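Local coordinates for protein thermosome subunit (Methanococcoides burtonii, PDB 3AQ1) that probably binds unfolded polypeptides and helps them fold in an ATP-dependent manner, as a group II chaperonin of the TCP-1 family, at residues M230-K233 against V234-G238. Residues are numbered along the deposited sequence; the frame is centred on the assembly and turned at random.
Sequences MAEK and VIASG
I235 N donates to A231 O over 2.9 Å, nearly straight (N-H...O 166°), and A236 N donates to E232 O at 2.8 Å. These i to i+4 bonds belong to the C-terminal part of helix 226-235, in what is by family the substrate-facing apical domain, probably just after the mobile part of its helical protrusion. V234 N adds a weak bond to A231 O, also 2.9 Å but strongly bent. Beyond them the chain tightens: S237 N bonds to V234 O in an i to i+3 step, and I235 to G238 make a type I beta turn in which G238, with positive phi (93°), leaves the helical conformation. S237 OG sits beside both its backbone N and its carbonyl carbon, folded back over its own main chain to V234 O at 2.8 Å, so that this carbonyl is gripped by both the amide and the hydroxyl of one residue; the same OG also bonds to A239 N, tying the turn to the chain that leads into strand 241-244. K233 runs extended away from the turn, its ammonium in a salt bridge with D288.

Packing across the contact is mostly side chain against backbone. V234 turns its CG2 branch back to 4.2 Å from M230 O, and its side chain packs on L191 and L193 of strand 184-193, while A231 packs on A252 and Y255 of helix 250-258; the end of the helix is thereby set against the sheet and helix 250-258. On the outer side, the carboxylate of E232 comes loosely alongside I235, with OE1 at 4.2 Å from I235 CB. I235 CG1 lies beside its own backbone N (chi1 -52°), which brings CG1 to 3.1 Å from A231 O.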
loop_
_atom_site.group_PDB
_atom_site.type_symbol
_atom_site.label_atom_id
_atom_site.label_comp_id
_atom_site.label_asym_id
_atom_site.label_seq_id
_atom_site.Cartn_x
_atom_site.Cartn_y
_atom_site.Cartn_z
ATOM N N MET A 230 -33.665 -23.064 15.153
ATOM C CA MET A 230 -32.434 -22.540 14.582
ATOM C C MET A 230 -32.696 -21.166 13.975
ATOM O O MET A 230 -32.038 -20.179 14.316
ATOM C CB MET A 230 -31.915 -23.486 13.517
ATOM C CG MET A 230 -30.594 -23.091 12.896
ATOM S SD MET A 230 -29.525 -24.514 13.004
ATOM C CE MET A 230 -29.464 -24.688 14.796
ATOM N N ALA A 231 -33.672 -21.104 13.077
ATOM C CA ALA A 231 -34.030 -19.843 12.448
ATOM C C ALA A 231 -34.433 -18.786 13.484
ATOM O O ALA A 231 -34.046 -17.621 13.379
ATOM C CB ALA A 231 -35.130 -20.055 11.411
ATOM N N GLU A 232 -35.194 -19.193 14.495
ATOM C CA GLU A 232 -35.693 -18.239 15.486
ATOM C C GLU A 232 -34.568 -17.514 16.244
ATOM O O GLU A 232 -34.706 -16.345 16.616
ATOM C CB GLU A 232 -36.666 -18.911 16.456
ATOM C CG GLU A 232 -37.307 -17.942 17.423
ATOM C CD GLU A 232 -38.187 -16.922 16.721
ATOM O OE1 GLU A 232 -38.692 -17.235 15.615
ATOM O OE2 GLU A 232 -38.379 -15.817 17.285
ATOM N N LYS A 233 -33.451 -18.198 16.464
ATOM C CA LYS A 233 -32.313 -17.559 17.115
ATOM C C LYS A 233 -31.719 -16.445 16.237
ATOM O O LYS A 233 -31.234 -15.442 16.749
ATOM C CB LYS A 233 -31.252 -18.596 17.496
ATOM C CG LYS A 233 -31.789 -19.744 18.354
ATOM C CD LYS A 233 -30.703 -20.740 18.715
ATOM C CE LYS A 233 -31.185 -21.756 19.735
ATOM N NZ LYS A 233 -30.214 -22.880 19.856
ATOM N N VAL A 234 -31.767 -16.616 14.917
ATOM C CA VAL A 234 -31.343 -15.560 14.008
ATOM C C VAL A 234 -32.385 -14.450 13.998
ATOM O O VAL A 234 -32.046 -13.265 14.092
ATOM C CB VAL A 234 -31.122 -16.064 12.550
ATOM C CG1 VAL A 234 -30.865 -14.899 11.625
ATOM C CG2 VAL A 234 -29.969 -17.065 12.476
ATOM N N ILE A 235 -33.656 -14.830 13.890
ATOM C CA ILE A 235 -34.726 -13.835 13.836
ATOM C C ILE A 235 -34.741 -12.953 15.085
ATOM O O ILE A 235 -34.936 -11.747 15.001
ATOM C CB ILE A 235 -36.105 -14.485 13.679
ATOM C CG1 ILE A 235 -36.108 -15.462 12.503
ATOM C CG2 ILE A 235 -37.151 -13.422 13.492
ATOM C CD1 ILE A 235 -37.427 -15.505 11.750
ATOM N N ALA A 236 -34.501 -13.578 16.234
ATOM C CA ALA A 236 -34.515 -12.907 17.527
ATOM C C ALA A 236 -33.357 -11.927 17.783
ATOM O O ALA A 236 -33.334 -11.236 18.804
ATOM C CB ALA A 236 -34.575 -13.947 18.640
ATOM N N SER A 237 -32.397 -11.870 16.875
ATOM C CA SER A 237 -31.262 -10.969 17.046
ATOM C C SER A 237 -31.668 -9.524 16.848
ATOM O O SER A 237 -30.967 -8.627 17.281
ATOM C CB SER A 237 -30.142 -11.313 16.055
ATOM O OG SER A 237 -30.541 -11.025 14.727
ATOM N N GLY A 238 -32.792 -9.312 16.172
ATOM C CA GLY A 238 -33.233 -7.979 15.793
ATOM C C GLY A 238 -32.777 -7.577 14.399
ATOM O O GLY A 238 -33.259 -6.598 13.820
#